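Local coordinates for penicillin-binding protein activator LpoA (Escherichia coli, PDB 6DR3) that regulates peptidoglycan synthesis as an outer-membrane lipoprotein essential for PBP1a function, stimulating its transpeptidase activity, and is represented by its all-helical amino-terminal domain, at residues T7-Q11 with G12-A16; Q26-S29 with D30-I34; R42-K46 with E47-G51; E78-L81 with A82-D85; I130-E133 with P134-A138. All coordinates share one frame; numbering follows the deposited sequence.

All five contacts are local turns where helices of the TPR-like amino-terminal domain of LpoA begin or end. Contacts 1, 3 and 4 are Schellman ends of helices 7-11, 30-47 and 66-82; contact 2 starts helix 30-47, and contact 5 closes helix 123-132 with a 3-10 turn. Contacts 3 and 4 are neighbours, their centres 10 Å apart, with Val-45 packed on Ile-79 and Thr-50 on Gln-83. Contact 1 meets contact 3 where Arg-42 NH2 probably bonds to Met-10 O at 3.0 Å. Contacts 2 and 3 share helix 30-47, their centres 20 Å apart. Contact 5 lies further along the chain, its centre 32 Å from that of contact 2.

Contact 1 (T7-Q11 with G12-A16); sequences TAYMQ and GTAQA
Ala-8 and Tyr-9 lend their carbonyls to the chain as it leaves helix 7-11, for Ala-8 O accepts a weak bond from Thr-13 N and another from Ala-14 N at 3.3 Å, while Gly-12 N bonds to Tyr-9 O from above the carbonyl plane. The hydroxyl of Thr-13 stands between its own backbone N and carbonyl carbon (chi1 53°), and this turns OG1 back over the last helical turn, 3.2 Å from Ala-8 CB. The turn is a Schellman motif with Gly-12 at its positive-phi position; glycine suits it, since at phi 82° a beta carbon would be jammed against Gln-11 O. Beyond it the chain runs back past the helix. Ala-14 suits its place because a single methyl can pack against both Ala-8 CB, 3.8 Å from its CB, and Tyr-9 CD1, 3.7 Å from it. The tyrosine ring meets that methyl obliquely and has Gln-15 N near its edge; the Tyr-9 side chain also touches Leu-39 of helix 30-47. A nearly straight CA-H...O contact joins Tyr-9 CA to Ala-14 O at 3.4 Å. One water donates to both Tyr-9 O and Ala-14 O, bridging the helix end and the loop.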
loop_
_atom_site.group_PDB
_atom_site.type_symbol
_atom_site.label_atom_id
_atom_site.label_comp_id
_atom_site.label_asym_id
_atom_site.label_seq_id
_atom_site.Cartn_x
_atom_site.Cartn_y
_atom_site.Cartn_z
ATOM N N THR A 7 3.627 16.225 -14.769
ATOM C CA THR A 7 3.601 16.428 -13.322
ATOM C C THR A 7 2.561 15.538 -12.643
ATOM O O THR A 7 2.888 14.747 -11.751
ATOM C CB THR A 7 3.335 17.903 -13.012
ATOM O OG1 THR A 7 4.392 18.696 -13.560
ATOM C CG2 THR A 7 3.255 18.147 -11.509
ATOM N N ALA A 8 1.293 15.664 -13.050
ATOM C CA ALA A 8 0.218 14.948 -12.367
ATOM C C ALA A 8 0.468 13.445 -12.351
ATOM O O ALA A 8 0.272 12.788 -11.323
ATOM C CB ALA A 8 -1.126 15.249 -13.031
ATOM N N TYR A 9 0.888 12.881 -13.484
ATOM C CA TYR A 9 1.147 11.447 -13.537
ATOM C C TYR A 9 2.301 11.075 -12.614
ATOM O O TYR A 9 2.211 10.113 -11.843
ATOM C CB TYR A 9 1.442 11.017 -14.975
ATOM C CG TYR A 9 0.533 11.657 -16.001
ATOM C CD1 TYR A 9 -0.770 11.213 -16.183
ATOM C CD2 TYR A 9 0.982 12.708 -16.787
ATOM C CE1 TYR A 9 -1.602 11.801 -17.119
ATOM C CE2 TYR A 9 0.161 13.302 -17.725
ATOM C CZ TYR A 9 -1.129 12.847 -17.887
ATOM O OH TYR A 9 -1.945 13.440 -18.822
ATOM N N MET A 10 3.395 11.838 -12.679
ATOM C CA MET A 10 4.530 11.588 -11.796
ATOM C C MET A 10 4.105 11.629 -10.335
ATOM O O MET A 10 4.500 10.768 -9.542
ATOM C CB MET A 10 5.630 12.617 -12.064
ATOM C CG MET A 10 6.954 12.300 -11.384
ATOM S SD MET A 10 7.741 10.819 -12.046
ATOM C CE MET A 10 8.233 11.397 -13.666
ATOM N N GLN A 11 3.293 12.621 -9.962
ATOM C CA GLN A 11 2.833 12.761 -8.587
ATOM C C GLN A 11 1.700 11.808 -8.233
ATOM O O GLN A 11 1.338 11.715 -7.055
ATOM C CB GLN A 11 2.378 14.200 -8.332
ATOM C CG GLN A 11 3.514 15.209 -8.277
ATOM C CD GLN A 11 3.019 16.627 -8.074
ATOM O OE1 GLN A 11 1.829 16.907 -8.214
ATOM N NE2 GLN A 11 3.933 17.531 -7.740
ATOM N N GLY A 12 1.132 11.102 -9.208
ATOM C CA GLY A 12 0.054 10.175 -8.934
ATOM C C GLY A 12 -1.315 10.802 -8.824
ATOM O O GLY A 12 -2.257 10.120 -8.402
ATOM N N THR A 13 -1.457 12.078 -9.175
ATOM C CA THR A 13 -2.761 12.728 -9.206
ATOM C C THR A 13 -3.506 12.465 -10.507
ATOM O O THR A 13 -4.659 12.888 -10.644
ATOM C CB THR A 13 -2.596 14.234 -8.993
ATOM O OG1 THR A 13 -1.650 14.751 -9.937
ATOM C CG2 THR A 13 -2.108 14.519 -7.574
ATOM N N ALA A 14 -2.865 11.790 -11.457
ATOM C CA ALA A 14 -3.500 11.313 -12.674
ATOM C C ALA A 14 -2.814 10.011 -13.058
ATOM O O ALA A 14 -1.666 9.766 -12.681
ATOM C CB ALA A 14 -3.409 12.339 -13.808
ATOM N N GLN A 15 -3.529 9.169 -13.802
ATOM C CA GLN A 15 -2.992 7.890 -14.245
ATOM C C GLN A 15 -3.247 7.694 -15.732
ATOM O O GLN A 15 -4.272 8.121 -16.269
ATOM C CB GLN A 15 -3.604 6.706 -13.468
ATOM C CG GLN A 15 -2.816 6.284 -12.230
ATOM C CD GLN A 15 -3.145 7.112 -11.003
ATOM O OE1 GLN A 15 -4.191 7.757 -10.936
ATOM N NE2 GLN A 15 -2.252 7.092 -10.020
ATOM N N ALA A 16 -2.288 7.043 -16.387
ATOM C CA ALA A 16 -2.424 6.591 -17.764
ATOM C C ALA A 16 -1.693 5.260 -17.893
ATOM O O ALA A 16 -0.978 4.834 -16.983
ATOM C CB ALA A 16 -1.871 7.622 -18.756
HETATM O O HOH W 1 0.263 8.339 -12.100
#

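Contact 2 (Q26-S29 with D30-I34); sequences QQSS and DDTRI
Ser-28 and Arg-33 make the main polar link where the loop after helix 18-25 enters helix 30-47. Arg-33 NH1 donates to Ser-28 O at 3.1 Å, with an N-H...O angle of 153°. The carbonyl oxygen lies in the guanidinium plane, at its edge, while the donor is tilted from the carbonyl plane. The reach depends on an arginine chain extended from CG to NE, with CG opposite the backbone N (chi1 -175°); it runs back alongside the loop, and NH1 ends 4.1 Å from Gln-26 CA. Among the backbone bonds, Arg-33 N gives a weak one to Ser-29 O at 3.3 Å, and Ile-34 N bonds to Asp-30 O as the regular helical pattern sets in.

Van der Waals contacts fill the inside of the turn. Ser-28 CB lies 3.6 Å from Thr-32 CG2, and Ser-28 OG comes to 3.3 Å from Arg-33 CA. Serine suits this spot because it is small enough to sit against the first turn, yet its hydroxyl can turn back to the preceding helix, where it is hydrogen-bonded to Gln-24 O and Met-25 O. Thr-32 suits its place too, turning its CG2 methyl to Ser-28 CB.

The chemistry implies that Ser-28 is tied in two directions, back to helix 18-25 through its side chain and forward to helix 30-47 through its carbonyl. The positive guanidinium would probably polarise that carbonyl, which may strengthen the link at this solvent-facing corner.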
loop_
_atom_site.group_PDB
_atom_site.type_symbol
_atom_site.label_atom_id
_atom_site.label_comp_id
_atom_site.label_asym_id
_atom_site.label_seq_id
_atom_site.Cartn_x
_atom_site.Cartn_y
_atom_site.Cartn_z
ATOM N N GLN A 26 8.343 9.243 -26.757
ATOM C CA GLN A 26 8.862 9.343 -28.113
ATOM C C GLN A 26 8.687 10.731 -28.718
ATOM O O GLN A 26 9.225 10.986 -29.801
ATOM C CB GLN A 26 8.181 8.301 -29.005
ATOM C CG GLN A 26 8.499 6.863 -28.615
ATOM C CD GLN A 26 7.709 5.847 -29.415
ATOM O OE1 GLN A 26 6.855 6.205 -30.227
ATOM N NE2 GLN A 26 7.988 4.568 -29.187
ATOM N N GLN A 27 7.963 11.630 -28.049
ATOM C CA GLN A 27 7.754 12.990 -28.530
ATOM C C GLN A 27 8.471 14.025 -27.668
ATOM O O GLN A 27 8.131 15.211 -27.720
ATOM C CB GLN A 27 6.259 13.308 -28.587
ATOM C CG GLN A 27 5.460 12.419 -29.522
ATOM C CD GLN A 27 3.984 12.765 -29.529
ATOM O OE1 GLN A 27 3.514 13.543 -28.697
ATOM N NE2 GLN A 27 3.244 12.190 -30.470
ATOM N N SER A 28 9.456 13.602 -26.878
ATOM C CA SER A 28 10.119 14.484 -25.930
ATOM C C SER A 28 11.608 14.174 -25.904
ATOM O O SER A 28 12.076 13.197 -26.495
ATOM C CB SER A 28 9.517 14.339 -24.526
ATOM O OG SER A 28 9.533 12.986 -24.105
ATOM N N SER A 29 12.355 15.025 -25.205
ATOM C CA SER A 29 13.791 14.844 -25.056
ATOM C C SER A 29 14.217 15.372 -23.693
ATOM O O SER A 29 13.445 16.021 -22.982
ATOM C CB SER A 29 14.560 15.551 -26.180
ATOM O OG SER A 29 14.245 16.930 -26.222
ATOM N N ASP A 30 15.458 15.069 -23.331
ATOM C CA ASP A 30 16.097 15.615 -22.121
ATOM C C ASP A 30 15.264 15.181 -20.907
ATOM O O ASP A 30 14.786 14.036 -20.865
ATOM C CB ASP A 30 16.274 17.114 -22.289
ATOM C CG ASP A 30 17.195 17.716 -21.243
ATOM O OD1 ASP A 30 18.351 17.256 -21.129
ATOM O OD2 ASP A 30 16.763 18.651 -20.536
ATOM N N ASP A 31 15.069 16.058 -19.916
ATOM C CA ASP A 31 14.428 15.650 -18.668
ATOM C C ASP A 31 12.963 15.297 -18.879
ATOM O O ASP A 31 12.443 14.380 -18.232
ATOM C CB ASP A 31 14.565 16.761 -17.626
ATOM C CG ASP A 31 15.956 16.827 -17.027
ATOM O OD1 ASP A 31 16.430 15.794 -16.509
ATOM O OD2 ASP A 31 16.580 17.908 -17.085
ATOM N N THR A 32 12.272 16.025 -19.760
ATOM C CA THR A 32 10.894 15.672 -20.083
ATOM C C THR A 32 10.800 14.215 -20.512
ATOM O O THR A 32 9.892 13.489 -20.093
ATOM C CB THR A 32 10.362 16.595 -21.183
ATOM O OG1 THR A 32 10.470 17.959 -20.757
ATOM C CG2 THR A 32 8.904 16.285 -21.501
ATOM N N ARG A 33 11.749 13.766 -21.338
ATOM C CA ARG A 33 11.750 12.380 -21.792
ATOM C C ARG A 33 12.031 11.422 -20.639
ATOM O O ARG A 33 11.398 10.365 -20.537
ATOM C CB ARG A 33 12.783 12.203 -22.905
ATOM C CG ARG A 33 12.785 10.828 -23.550
ATOM C CD ARG A 33 13.981 10.656 -24.466
ATOM N NE ARG A 33 13.949 9.378 -25.174
ATOM C CZ ARG A 33 13.354 9.179 -26.346
ATOM N NH1 ARG A 33 12.727 10.172 -26.967
ATOM N NH2 ARG A 33 13.386 7.977 -26.904
ATOM N N ILE A 34 12.974 11.774 -19.761
ATOM C CA ILE A 34 13.278 10.918 -18.616
ATOM C C ILE A 34 12.037 10.722 -17.757
ATOM O O ILE A 34 11.747 9.608 -17.304
ATOM C CB ILE A 34 14.446 11.507 -17.800
ATOM C CG1 ILE A 34 15.752 11.394 -18.590
ATOM C CG2 ILE A 34 14.579 10.798 -16.445
ATOM C CD1 ILE A 34 16.927 12.108 -17.946
#

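Contact 3 (R42-K46 with E47-G51); sequences RALVK and EGKTG
Leu-44 and Lys-49 each set CG opposite their own carbonyl carbon (chi1 -71° and -70°), and the lysine chain then bends beyond CG; the two side chains cross at about a right angle with Leu-44 CD2 3.7 Å from Lys-49 CD. They pack across a Schellman motif that ends helix 30-47. Lysine suits its exposed position, where its aliphatic part covers Leu-44 CD2. Lys-49 N returns to Leu-44 O at 2.9 Å, and Gly-48 N bonds to Val-45 O from above its carbonyl plane. Gly-48 has phi at 89°, where a beta carbon would press on the carbonyl oxygen of Glu-47, which explains glycine here. The next helix follows at once: Lys-49 is its N-cap residue and also the centre of an inverse gamma turn, closed by a weak bond from Thr-50 N to Gly-48 O.

Glu-47 closes the last turn. Its N bonds to Ala-43 O at 2.9 Å, and its extended side chain lies back over the same carbonyl, with CG 3.2 Å from Ala-43 O. OE2 passes beside the methyl of Ala-43, and OE1 hydrogen-bonds with Ser-18 OG of helix 18-25. A small residue suits position 43, since its methyl also packs against Ser-18 and Tyr-21. Leu-44 is likewise buried, packed on helix 50-58. A water joins the two helices, donating to Val-45 O at 2.6 Å and lying 3.1 Å from Thr-50 OG1.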
loop_
_atom_site.group_PDB
_atom_site.type_symbol
_atom_site.label_atom_id
_atom_site.label_comp_id
_atom_site.label_asym_id
_atom_site.label_seq_id
_atom_site.Cartn_x
_atom_site.Cartn_y
_atom_site.Cartn_z
ATOM N N ARG A 42 6.939 2.530 -14.573
ATOM C CA ARG A 42 5.940 2.320 -13.529
ATOM C C ARG A 42 4.712 1.607 -14.078
ATOM O O ARG A 42 4.197 0.668 -13.455
ATOM C CB ARG A 42 5.548 3.665 -12.912
ATOM C CG ARG A 42 4.721 3.558 -11.639
ATOM C CD ARG A 42 4.027 4.876 -11.307
ATOM N NE ARG A 42 4.968 5.986 -11.162
ATOM C CZ ARG A 42 4.636 7.202 -10.734
ATOM N NH1 ARG A 42 3.378 7.476 -10.404
ATOM N NH2 ARG A 42 5.560 8.147 -10.630
ATOM N N ALA A 43 4.231 2.031 -15.248
ATOM C CA ALA A 43 3.037 1.422 -15.825
ATOM C C ALA A 43 3.323 0.015 -16.338
ATOM O O ALA A 43 2.498 -0.891 -16.168
ATOM C CB ALA A 43 2.495 2.302 -16.951
ATOM N N LEU A 44 4.480 -0.189 -16.973
ATOM C CA LEU A 44 4.830 -1.521 -17.461
ATOM C C LEU A 44 4.839 -2.537 -16.324
ATOM O O LEU A 44 4.334 -3.656 -16.477
ATOM C CB LEU A 44 6.187 -1.489 -18.161
ATOM C CG LEU A 44 6.239 -0.769 -19.513
ATOM C CD1 LEU A 44 7.680 -0.551 -19.956
ATOM C CD2 LEU A 44 5.475 -1.547 -20.570
ATOM N N VAL A 45 5.411 -2.170 -15.176
ATOM C CA VAL A 45 5.401 -3.063 -14.020
ATOM C C VAL A 45 3.967 -3.374 -13.610
ATOM O O VAL A 45 3.593 -4.537 -13.415
ATOM C CB VAL A 45 6.199 -2.445 -12.855
ATOM C CG1 VAL A 45 6.034 -3.273 -11.576
ATOM C CG2 VAL A 45 7.667 -2.327 -13.222
ATOM N N LYS A 46 3.141 -2.334 -13.476
ATOM C CA LYS A 46 1.757 -2.534 -13.056
ATOM C C LYS A 46 1.001 -3.436 -14.020
ATOM O O LYS A 46 0.128 -4.202 -13.599
ATOM C CB LYS A 46 1.050 -1.182 -12.937
ATOM C CG LYS A 46 -0.313 -1.246 -12.265
ATOM C CD LYS A 46 -0.909 0.142 -12.098
ATOM C CE LYS A 46 -2.172 0.110 -11.252
ATOM N NZ LYS A 46 -2.728 1.471 -11.020
ATOM N N GLU A 47 1.314 -3.357 -15.312
ATOM C CA GLU A 47 0.585 -4.111 -16.321
ATOM C C GLU A 47 1.091 -5.539 -16.479
ATOM O O GLU A 47 0.482 -6.315 -17.222
ATOM C CB GLU A 47 0.663 -3.373 -17.661
ATOM C CG GLU A 47 -0.078 -2.044 -17.649
ATOM C CD GLU A 47 0.265 -1.152 -18.827
ATOM O OE1 GLU A 47 0.871 -1.647 -19.803
ATOM O OE2 GLU A 47 -0.071 0.051 -18.772
ATOM N N GLY A 48 2.172 -5.906 -15.799
ATOM C CA GLY A 48 2.733 -7.236 -15.918
ATOM C C GLY A 48 3.755 -7.397 -17.018
ATOM O O GLY A 48 4.139 -8.534 -17.321
ATOM N N LYS A 49 4.205 -6.300 -17.624
ATOM C CA LYS A 49 5.208 -6.339 -18.687
ATOM C C LYS A 49 6.594 -6.168 -18.067
ATOM O O LYS A 49 7.285 -5.163 -18.250
ATOM C CB LYS A 49 4.919 -5.262 -19.725
ATOM C CG LYS A 49 3.687 -5.527 -20.577
ATOM C CD LYS A 49 2.934 -4.241 -20.881
ATOM C CE LYS A 49 2.274 -4.284 -22.248
ATOM N NZ LYS A 49 1.455 -5.504 -22.447
ATOM N N THR A 50 6.994 -7.195 -17.312
ATOM C CA THR A 50 8.207 -7.096 -16.507
ATOM C C THR A 50 9.450 -6.979 -17.381
ATOM O O THR A 50 10.348 -6.181 -17.086
ATOM C CB THR A 50 8.319 -8.304 -15.576
ATOM O OG1 THR A 50 7.073 -8.501 -14.895
ATOM C CG2 THR A 50 9.418 -8.084 -14.544
ATOM N N GLY A 51 9.521 -7.762 -18.460
ATOM C CA GLY A 51 10.683 -7.700 -19.331
ATOM C C GLY A 51 10.932 -6.303 -19.868
ATOM O O GLY A 51 12.048 -5.782 -19.790
HETATM O O HOH W 2 4.923 -6.821 -13.454
#

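Contact 4 (E78-L81 with A82-D85); sequences EIKL and AQKD
Ile-79 lays its CG2 methyl over one face of the Gln-83 carboxamide, 4.0 Å from CD, and the two side chains run side by side in the same direction. A second flat group, the Asp-85 carboxylate, has Lys-80 NZ lifted off its plane beside OD2, while OD1 turns to Gly-88 N and caps helix 86-93.

Between these groups helix 66-82 ends in a Schellman motif. Asp-85 N bonds to Lys-80 O at 2.7 Å, and Lys-84 N to Leu-81 O from above the carbonyl plane. Lys-84 has the positive phi of the C-prime residue, 61°, a position often held by glycine but here by a lysine whose CB points away from residues 78-81. The preceding turn is still helical, with Gln-83 N bonding to Ile-79 O in the carbonyl plane at 2.9 Å. Gln-83 suits the junction because its flat amide can lie against the Ile-79 methyl while remaining at the protein surface; Ile-79 itself is buried against Val-54 and Phe-57 of helix 50-58. Ala-82 is small where the helix passes Thr-50.

Lys-80 and Asp-85 also lie side by side. The lysine chain is extended until its last bond, which folds NZ over (chi4 -60°) and brings it 3.8 Å from Asp-85 OD2, a long salt bridge. A water supplements it, donating to Asp-85 OD2 at 3.2 Å and accepting a weak bond from Lys-80 NZ.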
loop_
_atom_site.group_PDB
_atom_site.type_symbol
_atom_site.label_atom_id
_atom_site.label_comp_id
_atom_site.label_asym_id
_atom_site.label_seq_id
_atom_site.Cartn_x
_atom_site.Cartn_y
_atom_site.Cartn_z
ATOM N N GLU A 78 9.874 -2.248 -7.057
ATOM C CA GLU A 78 8.701 -2.806 -7.721
ATOM C C GLU A 78 9.103 -3.831 -8.772
ATOM O O GLU A 78 8.419 -4.845 -8.955
ATOM C CB GLU A 78 7.874 -1.679 -8.343
ATOM C CG GLU A 78 7.379 -0.661 -7.323
ATOM C CD GLU A 78 6.566 0.462 -7.948
ATOM O OE1 GLU A 78 6.855 0.839 -9.102
ATOM O OE2 GLU A 78 5.634 0.966 -7.284
ATOM N N ILE A 79 10.215 -3.590 -9.470
ATOM C CA ILE A 79 10.687 -4.544 -10.471
ATOM C C ILE A 79 11.098 -5.853 -9.805
ATOM O O ILE A 79 10.720 -6.941 -10.252
ATOM C CB ILE A 79 11.838 -3.929 -11.292
ATOM C CG1 ILE A 79 11.285 -2.847 -12.223
ATOM C CG2 ILE A 79 12.580 -5.003 -12.100
ATOM C CD1 ILE A 79 12.346 -2.035 -12.950
ATOM N N LYS A 80 11.871 -5.770 -8.720
ATOM C CA LYS A 80 12.327 -6.988 -8.055
ATOM C C LYS A 80 11.156 -7.781 -7.488
ATOM O O LYS A 80 11.174 -9.018 -7.494
ATOM C CB LYS A 80 13.333 -6.646 -6.958
ATOM C CG LYS A 80 14.690 -6.244 -7.507
ATOM C CD LYS A 80 15.763 -6.230 -6.437
ATOM C CE LYS A 80 17.109 -5.833 -7.024
ATOM N NZ LYS A 80 17.557 -6.780 -8.085
ATOM N N LEU A 81 10.128 -7.093 -6.989
ATOM C CA LEU A 81 8.931 -7.798 -6.545
ATOM C C LEU A 81 8.235 -8.478 -7.717
ATOM O O LEU A 81 7.751 -9.609 -7.592
ATOM C CB LEU A 81 7.981 -6.831 -5.836
ATOM C CG LEU A 81 8.457 -6.335 -4.467
ATOM C CD1 LEU A 81 7.593 -5.184 -3.983
ATOM C CD2 LEU A 81 8.455 -7.465 -3.447
ATOM N N ALA A 82 8.180 -7.806 -8.870
ATOM C CA ALA A 82 7.599 -8.423 -10.057
ATOM C C ALA A 82 8.400 -9.641 -10.497
ATOM O O ALA A 82 7.825 -10.609 -11.009
ATOM C CB ALA A 82 7.517 -7.402 -11.192
ATOM N N GLN A 83 9.718 -9.618 -10.302
ATOM C CA GLN A 83 10.577 -10.752 -10.623
ATOM C C GLN A 83 10.598 -11.809 -9.523
ATOM O O GLN A 83 11.426 -12.725 -9.585
ATOM C CB GLN A 83 12.006 -10.272 -10.888
ATOM C CG GLN A 83 12.143 -9.316 -12.060
ATOM C CD GLN A 83 13.572 -8.849 -12.271
ATOM O OE1 GLN A 83 14.055 -8.791 -13.400
ATOM N NE2 GLN A 83 14.256 -8.511 -11.182
ATOM N N LYS A 84 9.725 -11.701 -8.524
ATOM C CA LYS A 84 9.688 -12.620 -7.389
ATOM C C LYS A 84 10.990 -12.617 -6.596
ATOM O O LYS A 84 11.252 -13.544 -5.823
ATOM C CB LYS A 84 9.355 -14.049 -7.837
ATOM C CG LYS A 84 7.873 -14.301 -8.063
ATOM C CD LYS A 84 7.350 -13.585 -9.297
ATOM C CE LYS A 84 5.903 -13.955 -9.579
ATOM N NZ LYS A 84 5.723 -15.419 -9.784
ATOM N N ASP A 85 11.820 -11.589 -6.768
ATOM C CA ASP A 85 13.049 -11.449 -5.987
ATOM C C ASP A 85 12.727 -10.712 -4.687
ATOM O O ASP A 85 13.142 -9.577 -4.445
ATOM C CB ASP A 85 14.118 -10.730 -6.797
ATOM C CG ASP A 85 15.453 -10.670 -6.080
ATOM O OD1 ASP A 85 15.556 -11.224 -4.966
ATOM O OD2 ASP A 85 16.401 -10.073 -6.632
HETATM O O HOH W 3 16.277 -9.299 -9.742
#

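Contact 5 (I130-E133 with P134-A138); sequences IAQE and PLLGA
Gln-132 and Leu-136 meet obliquely, one turn apart. From a CB that points away from the following residues, with CG opposite the backbone N (chi1 -173°), the extended glutamine chain passes across the leucine: its CG lies 4.0 Å from Leu-136 CD2, its CD 3.9 Å from Leu-136 CD1, and its OE1 3.5 Å from that same methyl. The amide at the tip is buried, and its polar atoms are satisfied elsewhere, NE2 by Gln-111 OE1 and Ala-107 O and OE1 by Asn-144 ND2. Glutamine thus offers an apolar stem to Leu-136 and a hydrogen-bonding tip to two other helices.

Glu-133 bends at CG, so that OE1 comes 3.3 Å from Pro-134 CD, while OE2 pairs with Lys-141 in a salt bridge. Proline has no N-H to give, and its CD instead lies 3.2 Å from Ile-130 O, taking the place where a helical bond would form. The bonds here span three residues: Leu-135 N donates to Gln-132 O at 2.8 Å, and Leu-136 N to Glu-133 O at 3.1 Å. Such bonds mark the 3-10 turn that closes helix 123-132 before the chain enters helix 138-153.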
loop_
_atom_site.group_PDB
_atom_site.type_symbol
_atom_site.label_atom_id
_atom_site.label_comp_id
_atom_site.label_asym_id
_atom_site.label_seq_id
_atom_site.Cartn_x
_atom_site.Cartn_y
_atom_site.Cartn_z
ATOM N N ILE A 130 -1.473 -0.070 8.055
ATOM C CA ILE A 130 -1.905 1.084 8.837
ATOM C C ILE A 130 -1.159 2.338 8.398
ATOM O O ILE A 130 -1.739 3.429 8.332
ATOM C CB ILE A 130 -1.716 0.798 10.340
ATOM C CG1 ILE A 130 -2.711 -0.271 10.793
ATOM C CG2 ILE A 130 -1.894 2.070 11.171
ATOM C CD1 ILE A 130 -2.412 -0.857 12.156
ATOM N N ALA A 131 0.135 2.209 8.093
ATOM C CA ALA A 131 0.902 3.368 7.648
ATOM C C ALA A 131 0.452 3.844 6.272
ATOM O O ALA A 131 0.535 5.041 5.974
ATOM C CB ALA A 131 2.393 3.032 7.628
ATOM N N GLN A 132 -0.027 2.930 5.427
ATOM C CA GLN A 132 -0.437 3.291 4.075
ATOM C C GLN A 132 -1.829 3.909 4.034
ATOM O O GLN A 132 -2.084 4.789 3.205
ATOM C CB GLN A 132 -0.406 2.057 3.174
ATOM C CG GLN A 132 -0.647 2.350 1.694
ATOM C CD GLN A 132 -1.022 1.105 0.913
ATOM O OE1 GLN A 132 -1.928 0.368 1.303
ATOM N NE2 GLN A 132 -0.324 0.863 -0.194
ATOM N N GLU A 133 -2.733 3.464 4.905
ATOM C CA GLU A 133 -4.136 3.855 4.797
ATOM C C GLU A 133 -4.346 5.363 4.723
ATOM O O GLU A 133 -5.151 5.803 3.884
ATOM C CB GLU A 133 -4.922 3.249 5.969
ATOM C CG GLU A 133 -6.405 3.603 5.988
ATOM C CD GLU A 133 -6.682 4.975 6.579
ATOM O OE1 GLU A 133 -5.923 5.406 7.472
ATOM O OE2 GLU A 133 -7.654 5.626 6.145
ATOM N N PRO A 134 -3.693 6.198 5.536
ATOM C CA PRO A 134 -3.935 7.646 5.432
ATOM C C PRO A 134 -3.528 8.233 4.090
ATOM O O PRO A 134 -3.985 9.328 3.744
ATOM C CB PRO A 134 -3.094 8.234 6.576
ATOM C CG PRO A 134 -2.796 7.086 7.482
ATOM C CD PRO A 134 -2.736 5.880 6.608
ATOM N N LEU A 135 -2.682 7.543 3.326
ATOM C CA LEU A 135 -2.206 8.046 2.045
ATOM C C LEU A 135 -3.136 7.709 0.885
ATOM O O LEU A 135 -2.947 8.245 -0.212
ATOM C CB LEU A 135 -0.813 7.478 1.749
ATOM C CG LEU A 135 0.183 7.475 2.913
ATOM C CD1 LEU A 135 1.487 6.804 2.505
ATOM C CD2 LEU A 135 0.443 8.886 3.417
ATOM N N LEU A 136 -4.132 6.854 1.097
ATOM C CA LEU A 136 -4.966 6.338 0.020
ATOM C C LEU A 136 -6.243 7.158 -0.114
ATOM O O LEU A 136 -6.801 7.628 0.882
ATOM C CB LEU A 136 -5.325 4.871 0.272
ATOM C CG LEU A 136 -4.155 3.900 0.429
ATOM C CD1 LEU A 136 -4.662 2.534 0.876
ATOM C CD2 LEU A 136 -3.377 3.789 -0.871
ATOM N N GLY A 137 -6.699 7.320 -1.354
ATOM C CA GLY A 137 -7.981 7.947 -1.591
ATOM C C GLY A 137 -9.132 7.096 -1.093
ATOM O O GLY A 137 -9.004 5.894 -0.856
ATOM N N ALA A 138 -10.290 7.746 -0.943
ATOM C CA ALA A 138 -11.449 7.090 -0.342
ATOM C C ALA A 138 -11.782 5.777 -1.040
ATOM O O ALA A 138 -12.096 4.779 -0.381
ATOM C CB ALA A 138 -12.655 8.031 -0.378
#